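PDB 3KA7: oxidoreductase from Methanosarcina mazei, which binds flavin-adenine dinucleotide and probably acts as an oxidoreductase of the flavin-containing amine oxidoreductase family. Local coordinates for residues A53-P64 with F185-C195; L65-V76 with G197-V205. One frame throughout, in Å; residues are numbered along the deposited sequence.

Contact 1 of 2, residues A53-P64 with F185-C195; sequences AFHMLPNGPGGP and FGGTGIPEGGC. With FAD (flavin-adenine dinucleotide), chain B.
L57 and G189 form a single antiparallel bridge, a hydrogen-bonded pair: L57 N reaches G189 O at 2.9 Å, and G189 N returns to L57 O at 3.1 Å. L57 O also accepts from G60 N, closing the type I turn from L57 to G60, so two N-H groups grip one carbonyl. A third bond comes from a side chain. With CG beside its backbone N (chi1 -65°), N59 sends ND2 to G186 O at 3.0 Å, a nearly straight bond (172° at the hydrogen) lying in the amide plane. A leucine in its place would probably leave G186 O without this donor and the turn after helix 172-185 less firmly fixed.

The 53-64 loop is part of the flavin site. F54 N donates to O4 of FAD, M56 O takes a weak bond from N3, and A53 CB lies 3.3 Å from flavin C4X. Both hydrogen bonds from this loop to the flavin's O4 and N3 edge use backbone atoms, while segment 185-195 packs behind it.

Among the apolar contacts, P64 CD sits over one face of the F185 ring, 4.1 Å from its centroid, a CH-pi contact. M56, a selenomethionine, carries CG anti to its backbone N (chi1 -174°) and bends at chi3, which brings CE to I190 CG1 at 4.0 Å. H55 presents its ring edge to C195 N, and SG of C195 lies obliquely to that ring. Glycines let the segments come this close: a CB on G62 would collide with F185 O, and one on G194 with the H55 ring at CD2.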
# COMPACT_ATOMS: atom_id res chain seq x y z
N ALA A 53 3.06 -3.35 -5.44
CA ALA A 53 2.89 -4.05 -4.16
C ALA A 53 3.71 -5.34 -4.03
O ALA A 53 3.93 -6.06 -5.00
CB ALA A 53 1.41 -4.34 -3.92
N PHE A 54 4.15 -5.63 -2.81
CA PHE A 54 5.07 -6.72 -2.56
C PHE A 54 4.31 -8.05 -2.44
O PHE A 54 4.66 -8.88 -1.60
CB PHE A 54 5.85 -6.45 -1.27
CG PHE A 54 7.02 -5.50 -1.42
CD1 PHE A 54 8.27 -5.87 -0.95
CD2 PHE A 54 6.87 -4.25 -1.98
CE1 PHE A 54 9.36 -4.99 -1.05
CE2 PHE A 54 7.96 -3.37 -2.07
CZ PHE A 54 9.19 -3.75 -1.63
N HIS A 55 3.29 -8.26 -3.27
CA HIS A 55 2.57 -9.56 -3.24
C HIS A 55 2.05 -9.92 -1.85
O HIS A 55 2.04 -11.10 -1.45
CB HIS A 55 3.48 -10.67 -3.76
CG HIS A 55 3.75 -10.60 -5.23
ND1 HIS A 55 4.98 -10.87 -5.78
CD2 HIS A 55 2.93 -10.29 -6.27
CE1 HIS A 55 4.92 -10.73 -7.10
NE2 HIS A 55 3.68 -10.38 -7.41
N MSE A 56 1.61 -8.91 -1.10
CA MSE A 56 1.25 -9.12 0.29
C MSE A 56 0.09 -8.21 0.69
O MSE A 56 0.03 -7.05 0.25
CB MSE A 56 2.48 -8.86 1.17
CG MSE A 56 2.32 -9.16 2.64
SE MSE A 56 4.01 -9.01 3.56
CE MSE A 56 4.52 -10.89 3.45
N LEU A 57 -0.84 -8.74 1.49
CA LEU A 57 -1.94 -7.97 2.08
C LEU A 57 -1.60 -7.65 3.54
O LEU A 57 -1.23 -8.55 4.30
CB LEU A 57 -3.25 -8.76 2.04
CG LEU A 57 -3.79 -9.19 0.66
CD1 LEU A 57 -5.17 -9.85 0.80
CD2 LEU A 57 -3.85 -8.02 -0.29
N PRO A 58 -1.73 -6.38 3.93
CA PRO A 58 -1.38 -5.96 5.29
C PRO A 58 -2.13 -6.74 6.38
O PRO A 58 -1.55 -7.03 7.44
CB PRO A 58 -1.76 -4.48 5.30
CG PRO A 58 -1.55 -4.05 3.89
CD PRO A 58 -2.06 -5.22 3.07
N ASN A 59 -3.39 -7.06 6.14
CA ASN A 59 -4.17 -7.82 7.12
C ASN A 59 -4.52 -9.23 6.64
O ASN A 59 -5.44 -9.87 7.18
CB ASN A 59 -5.44 -7.07 7.53
CG ASN A 59 -5.15 -5.77 8.26
OD1 ASN A 59 -5.49 -4.69 7.77
ND2 ASN A 59 -4.57 -5.85 9.45
N GLY A 60 -3.81 -9.70 5.62
CA GLY A 60 -3.90 -11.09 5.18
C GLY A 60 -5.32 -11.53 4.87
O GLY A 60 -6.07 -10.79 4.23
N PRO A 61 -5.70 -12.73 5.32
CA PRO A 61 -7.02 -13.26 5.03
C PRO A 61 -8.12 -12.67 5.89
O PRO A 61 -9.29 -12.99 5.67
CB PRO A 61 -6.88 -14.76 5.35
CG PRO A 61 -5.86 -14.80 6.41
CD PRO A 61 -4.85 -13.73 6.02
N GLY A 62 -7.78 -11.81 6.85
CA GLY A 62 -8.78 -11.31 7.79
C GLY A 62 -9.24 -9.87 7.62
O GLY A 62 -10.14 -9.41 8.34
N GLY A 63 -8.64 -9.13 6.69
CA GLY A 63 -8.85 -7.68 6.65
C GLY A 63 -9.90 -7.22 5.66
O GLY A 63 -10.56 -8.05 5.04
N PRO A 64 -10.06 -5.90 5.51
CA PRO A 64 -11.09 -5.33 4.64
C PRO A 64 -11.01 -5.82 3.19
O PRO A 64 -12.04 -6.00 2.57
CB PRO A 64 -10.81 -3.83 4.70
CG PRO A 64 -10.19 -3.62 6.05
CD PRO A 64 -9.34 -4.86 6.26
N PHE A 185 -8.29 -7.64 12.69
CA PHE A 185 -8.18 -8.40 11.44
C PHE A 185 -6.97 -9.32 11.33
O PHE A 185 -6.92 -10.16 10.45
CB PHE A 185 -8.17 -7.46 10.23
CG PHE A 185 -9.28 -6.46 10.23
CD1 PHE A 185 -10.60 -6.87 10.29
CD2 PHE A 185 -9.00 -5.11 10.14
CE1 PHE A 185 -11.64 -5.94 10.28
CE2 PHE A 185 -10.04 -4.17 10.12
CZ PHE A 185 -11.35 -4.59 10.20
N GLY A 186 -5.99 -9.15 12.21
CA GLY A 186 -4.81 -10.01 12.15
C GLY A 186 -3.68 -9.50 11.28
O GLY A 186 -3.72 -8.38 10.75
N GLY A 187 -2.66 -10.33 11.15
CA GLY A 187 -1.42 -9.96 10.48
C GLY A 187 -1.42 -10.19 8.98
O GLY A 187 -2.45 -10.45 8.36
N THR A 188 -0.22 -10.10 8.41
CA THR A 188 -0.08 -10.10 6.96
C THR A 188 -0.43 -11.46 6.36
O THR A 188 -0.55 -12.47 7.07
CB THR A 188 1.36 -9.73 6.55
OG1 THR A 188 2.26 -10.77 6.97
CG2 THR A 188 1.79 -8.43 7.19
N GLY A 189 -0.59 -11.47 5.05
CA GLY A 189 -0.80 -12.70 4.32
C GLY A 189 -0.40 -12.54 2.86
O GLY A 189 -0.16 -11.43 2.41
N ILE A 190 -0.37 -13.65 2.13
CA ILE A 190 0.07 -13.64 0.74
C ILE A 190 -0.95 -14.34 -0.17
O ILE A 190 -1.31 -15.50 0.06
CB ILE A 190 1.44 -14.36 0.57
CG1 ILE A 190 2.55 -13.61 1.32
CG2 ILE A 190 1.80 -14.51 -0.92
CD1 ILE A 190 3.76 -14.50 1.60
N PRO A 191 -1.44 -13.63 -1.20
CA PRO A 191 -2.37 -14.26 -2.13
C PRO A 191 -1.67 -15.27 -3.05
O PRO A 191 -0.59 -15.00 -3.57
CB PRO A 191 -2.89 -13.08 -2.95
CG PRO A 191 -1.75 -12.10 -2.94
CD PRO A 191 -1.11 -12.25 -1.59
N GLU A 192 -2.29 -16.43 -3.27
CA GLU A 192 -1.80 -17.36 -4.28
C GLU A 192 -1.77 -16.66 -5.64
O GLU A 192 -2.74 -16.02 -6.02
CB GLU A 192 -2.70 -18.59 -4.35
CG GLU A 192 -2.10 -19.74 -5.13
CD GLU A 192 -3.00 -20.96 -5.18
OE1 GLU A 192 -3.67 -21.26 -4.16
OE2 GLU A 192 -3.04 -21.63 -6.24
N GLY A 193 -0.66 -16.80 -6.36
CA GLY A 193 -0.49 -16.16 -7.65
C GLY A 193 0.07 -14.75 -7.53
O GLY A 193 0.25 -14.05 -8.53
N GLY A 194 0.33 -14.33 -6.30
CA GLY A 194 0.74 -12.94 -6.03
C GLY A 194 -0.39 -11.95 -6.28
O GLY A 194 -1.57 -12.32 -6.32
N CYS A 195 -0.03 -10.68 -6.45
CA CYS A 195 -1.01 -9.63 -6.71
C CYS A 195 -1.98 -10.02 -7.81
O CYS A 195 -3.19 -9.82 -7.68
CB CYS A 195 -0.31 -8.34 -7.13
SG CYS A 195 0.59 -7.53 -5.80
PA FAD B . -3.68 2.34 -9.22
O1A FAD B . -3.12 3.73 -9.04
O2A FAD B . -2.73 1.19 -8.99
O5B FAD B . -4.30 2.22 -10.69
C5B FAD B . -4.72 3.39 -11.38
C4B FAD B . -4.99 2.90 -12.81
O4B FAD B . -5.52 3.94 -13.62
C3B FAD B . -3.70 2.42 -13.48
O3B FAD B . -3.86 1.09 -13.95
C2B FAD B . -3.50 3.41 -14.63
O2B FAD B . -2.88 2.82 -15.76
C1B FAD B . -4.92 3.89 -14.90
N9A FAD B . -5.02 5.23 -15.49
C8A FAD B . -4.33 6.38 -15.17
N7A FAD B . -4.81 7.40 -15.94
C5A FAD B . -5.80 6.89 -16.73
C6A FAD B . -6.61 7.45 -17.71
N6A FAD B . -6.58 8.76 -17.93
N1A FAD B . -7.53 6.65 -18.35
C2A FAD B . -7.65 5.31 -18.05
N3A FAD B . -6.84 4.75 -17.08
C4A FAD B . -5.93 5.54 -16.45
N1 FAD B . 0.06 -2.28 -0.88
C2 FAD B . -0.21 -3.37 -0.07
O2 FAD B . -1.35 -3.53 0.39
N3 FAD B . 0.81 -4.25 0.25
C4 FAD B . 2.10 -4.05 -0.23
O4 FAD B . 3.01 -4.83 0.05
C4X FAD B . 2.37 -2.96 -1.04
N5 FAD B . 3.66 -2.75 -1.51
C5X FAD B . 3.91 -1.66 -2.33
C6 FAD B . 5.20 -1.44 -2.82
C7 FAD B . 5.46 -0.36 -3.66
C7M FAD B . 6.86 -0.15 -4.17
C8 FAD B . 4.42 0.50 -3.99
C8M FAD B . 4.65 1.68 -4.89
C9 FAD B . 3.13 0.29 -3.49
C9A FAD B . 2.88 -0.80 -2.66
N10 FAD B . 1.60 -1.01 -2.16
C10 FAD B . 1.34 -2.08 -1.36
C1' FAD B . 0.49 -0.04 -2.43
C2' FAD B . -0.38 -0.60 -3.56
O2' FAD B . 0.45 -1.07 -4.62
C3' FAD B . -1.31 0.51 -4.06
O3' FAD B . -1.91 1.16 -2.94
C4' FAD B . -2.44 0.05 -4.98
O4' FAD B . -1.98 -0.79 -6.01
C5' FAD B . -3.02 1.31 -5.62
O5' FAD B . -4.24 0.95 -6.22
P FAD B . -5.23 2.07 -6.76
O1P FAD B . -6.65 1.61 -6.54
O2P FAD B . -4.91 3.44 -6.19
O3P FAD B . -5.02 2.13 -8.35

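Contact 2 of 2, residues L65-V76 with G197-V205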
# COMPACT_ATOMS: atom_id res chain seq x y z
N LEU A 65 -9.80 -6.02 2.67
CA LEU A 65 -9.68 -6.49 1.28
C LEU A 65 -10.18 -7.93 1.16
O LEU A 65 -10.99 -8.25 0.28
CB LEU A 65 -8.25 -6.37 0.76
CG LEU A 65 -8.10 -6.79 -0.71
CD1 LEU A 65 -9.00 -5.94 -1.59
CD2 LEU A 65 -6.68 -6.66 -1.17
N ALA A 66 -9.70 -8.80 2.05
CA ALA A 66 -10.12 -10.19 2.04
C ALA A 66 -11.63 -10.27 2.21
O ALA A 66 -12.30 -11.09 1.56
CB ALA A 66 -9.41 -10.99 3.14
N CYS A 67 -12.17 -9.42 3.07
CA CYS A 67 -13.61 -9.39 3.29
C CYS A 67 -14.37 -8.94 2.05
O CYS A 67 -15.39 -9.53 1.67
CB CYS A 67 -13.94 -8.48 4.47
SG CYS A 67 -13.31 -9.14 6.02
N PHE A 68 -13.89 -7.88 1.41
CA PHE A 68 -14.48 -7.41 0.15
C PHE A 68 -14.54 -8.54 -0.88
O PHE A 68 -15.57 -8.75 -1.55
CB PHE A 68 -13.65 -6.25 -0.42
CG PHE A 68 -14.43 -5.32 -1.33
CD1 PHE A 68 -14.72 -4.02 -0.93
CD2 PHE A 68 -14.84 -5.74 -2.59
CE1 PHE A 68 -15.42 -3.15 -1.78
CE2 PHE A 68 -15.54 -4.88 -3.44
CZ PHE A 68 -15.83 -3.58 -3.02
N LEU A 69 -13.43 -9.27 -1.01
CA LEU A 69 -13.35 -10.37 -1.96
C LEU A 69 -14.41 -11.44 -1.67
O LEU A 69 -15.05 -11.94 -2.60
CB LEU A 69 -11.95 -10.98 -1.95
CG LEU A 69 -10.85 -10.07 -2.52
CD1 LEU A 69 -9.44 -10.67 -2.36
CD2 LEU A 69 -11.13 -9.80 -3.98
N LYS A 70 -14.60 -11.80 -0.40
CA LYS A 70 -15.68 -12.73 -0.06
C LYS A 70 -17.07 -12.14 -0.35
O LYS A 70 -17.98 -12.85 -0.79
CB LYS A 70 -15.59 -13.16 1.41
CG LYS A 70 -14.38 -14.01 1.73
CD LYS A 70 -14.46 -14.54 3.17
CE LYS A 70 -13.30 -15.47 3.49
NZ LYS A 70 -13.32 -15.87 4.94
N GLU A 71 -17.24 -10.84 -0.11
CA GLU A 71 -18.53 -10.19 -0.35
C GLU A 71 -18.97 -10.21 -1.82
O GLU A 71 -20.17 -10.28 -2.12
CB GLU A 71 -18.52 -8.77 0.18
CG GLU A 71 -18.49 -8.72 1.70
CD GLU A 71 -18.43 -7.31 2.26
OE1 GLU A 71 -17.90 -6.40 1.58
OE2 GLU A 71 -18.91 -7.11 3.39
N VAL A 72 -18.00 -10.12 -2.73
CA VAL A 72 -18.29 -10.16 -4.16
C VAL A 72 -18.09 -11.57 -4.72
O VAL A 72 -18.14 -11.78 -5.94
CB VAL A 72 -17.48 -9.12 -4.97
CG1 VAL A 72 -17.83 -7.69 -4.51
CG2 VAL A 72 -15.98 -9.38 -4.85
N GLU A 73 -17.87 -12.52 -3.82
CA GLU A 73 -17.70 -13.92 -4.21
C GLU A 73 -16.53 -14.14 -5.14
O GLU A 73 -16.59 -15.00 -6.03
CB GLU A 73 -18.98 -14.46 -4.85
CG GLU A 73 -20.12 -14.62 -3.87
CD GLU A 73 -21.34 -15.23 -4.51
OE1 GLU A 73 -22.08 -14.50 -5.21
OE2 GLU A 73 -21.57 -16.45 -4.33
N ALA A 74 -15.46 -13.38 -4.94
CA ALA A 74 -14.24 -13.63 -5.69
C ALA A 74 -13.56 -14.81 -5.03
O ALA A 74 -13.67 -15.02 -3.82
CB ALA A 74 -13.34 -12.40 -5.68
N SER A 75 -12.86 -15.60 -5.83
CA SER A 75 -12.23 -16.80 -5.33
C SER A 75 -10.72 -16.69 -5.42
O SER A 75 -10.15 -16.66 -6.50
CB SER A 75 -12.72 -18.01 -6.13
OG SER A 75 -12.02 -19.17 -5.74
N VAL A 76 -10.06 -16.59 -4.27
CA VAL A 76 -8.60 -16.58 -4.26
C VAL A 76 -8.08 -16.93 -2.87
O VAL A 76 -8.61 -16.46 -1.87
CB VAL A 76 -8.01 -15.24 -4.75
CG1 VAL A 76 -8.69 -14.08 -4.06
CG2 VAL A 76 -6.50 -15.20 -4.50
N GLY A 197 -3.18 -12.75 -8.65
CA GLY A 197 -4.22 -13.70 -8.22
C GLY A 197 -5.49 -12.97 -7.84
O GLY A 197 -6.60 -13.41 -8.16
N ILE A 198 -5.33 -11.84 -7.16
CA ILE A 198 -6.46 -11.04 -6.72
C ILE A 198 -7.10 -10.32 -7.91
O ILE A 198 -8.33 -10.28 -8.04
CB ILE A 198 -6.03 -10.04 -5.61
CG1 ILE A 198 -5.69 -10.81 -4.33
CG2 ILE A 198 -7.11 -8.98 -5.36
CD1 ILE A 198 -4.96 -10.00 -3.28
N ILE A 199 -6.26 -9.76 -8.78
CA ILE A 199 -6.70 -9.08 -9.99
C ILE A 199 -7.53 -10.04 -10.86
O ILE A 199 -8.64 -9.71 -11.27
CB ILE A 199 -5.50 -8.51 -10.79
CG1 ILE A 199 -4.70 -7.53 -9.92
CG2 ILE A 199 -5.98 -7.77 -12.06
CD1 ILE A 199 -5.53 -6.37 -9.41
N ASP A 200 -6.99 -11.23 -11.10
CA ASP A 200 -7.69 -12.23 -11.92
C ASP A 200 -9.05 -12.60 -11.31
O ASP A 200 -10.06 -12.70 -12.03
CB ASP A 200 -6.84 -13.49 -12.03
CG ASP A 200 -5.69 -13.35 -13.01
OD1 ASP A 200 -5.60 -12.32 -13.70
OD2 ASP A 200 -4.86 -14.29 -13.08
N ALA A 201 -9.08 -12.80 -10.00
CA ALA A 201 -10.32 -13.16 -9.31
C ALA A 201 -11.39 -12.08 -9.47
O ALA A 201 -12.57 -12.39 -9.69
CB ALA A 201 -10.06 -13.44 -7.82
N LEU A 202 -11.00 -10.81 -9.36
CA LEU A 202 -11.94 -9.72 -9.55
C LEU A 202 -12.42 -9.62 -11.00
O LEU A 202 -13.59 -9.32 -11.25
CB LEU A 202 -11.30 -8.40 -9.14
CG LEU A 202 -11.14 -8.26 -7.63
CD1 LEU A 202 -10.18 -7.09 -7.31
CD2 LEU A 202 -12.51 -8.04 -6.95
N GLU A 203 -11.52 -9.85 -11.95
CA GLU A 203 -11.91 -9.81 -13.36
C GLU A 203 -12.95 -10.89 -13.65
O GLU A 203 -13.89 -10.67 -14.41
CB GLU A 203 -10.70 -9.98 -14.27
CG GLU A 203 -9.78 -8.77 -14.28
CD GLU A 203 -8.50 -9.03 -15.06
OE1 GLU A 203 -7.93 -10.15 -14.96
OE2 GLU A 203 -8.03 -8.11 -15.75
N THR A 204 -12.78 -12.05 -13.04
CA THR A 204 -13.76 -13.13 -13.18
C THR A 204 -15.16 -12.73 -12.70
O THR A 204 -16.16 -13.00 -13.38
CB THR A 204 -13.28 -14.40 -12.46
OG1 THR A 204 -12.09 -14.87 -13.11
CG2 THR A 204 -14.34 -15.50 -12.54
N VAL A 205 -15.24 -12.08 -11.54
CA VAL A 205 -16.51 -11.63 -10.97
C VAL A 205 -17.15 -10.56 -11.84
O VAL A 205 -18.36 -10.56 -12.08
CB VAL A 205 -16.30 -11.08 -9.54
CG1 VAL A 205 -17.57 -10.42 -9.01
CG2 VAL A 205 -15.83 -12.19 -8.62
O HOH W 1 -13.12 -14.99 -8.81
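L69 and L202 meet methyl to methyl, CD2 to CD2 at 3.7 Å, their side chains crossing at about a right angle. They lie between helix 64-71 and helix 195-208, whose short segments run at 28° with axes 11.3 Å apart. That spacing is wide for helix packing, and the chain following the first helix, residues 72-76, supplies much of the contact: a Schellman motif (A74 N to L69 O, E73 N to K70 O, E73 at positive phi) ends the helix and turns the chain along the second one.

In the first shell, L69 uses both branches. Its other methyl, CD1, comes to I198 CG2 at 4.2 Å, again with the side chains at about a right angle. V205 packs against the turn: CG1 is anti to its backbone N (chi1 172°) and lies 3.4 Å from V72 O, while CG2 packs against CA and CB of A74. The small A201 lets the extended residues come close; its CB meets A74 CB at 4.1 Å and also touches V76 CG1. V76 places CG2 anti to its backbone N, bringing that methyl beside G197 O.

One shell out, L65 is held on V409 of helix 408-421 and L14 of helix 10-21, which follows strand 2-6 in what is probably the Rossmann-type FAD-binding fold, and F68 rests on both helices. I198 packs on F39 and L57, and the salt bridge from K196 NZ to D200 OD1 joins successive turns of its helix.

The segments make no direct hydrogen bond to each other, but a water links the backbones: it accepts from S75 N at 3.1 Å and donates to A201 O at 2.8 Å.

How the contacts relate
The two contacts are neighbours, their centres 12 Å apart, and their segments alternate along the chain: 53-64 runs into 65-76, and 108 residues further on 185-195 leads into 197-205. Strand 189-191 and helix 195-208 follow each other just as the flavin loop and helix 64-71 do, so the same two portions of chain meet twice, first as loop against strand, then as helix against helix. The contacts also touch directly, L57 CD2 to L65 CD2 and P191 CB to I198 CD1. Contact 1 is buried, 11 Å from the chain centre, and reaches the flavin; contact 2, at 18 Å, continues the pairing outward through two helices that both pack on helix 10-21.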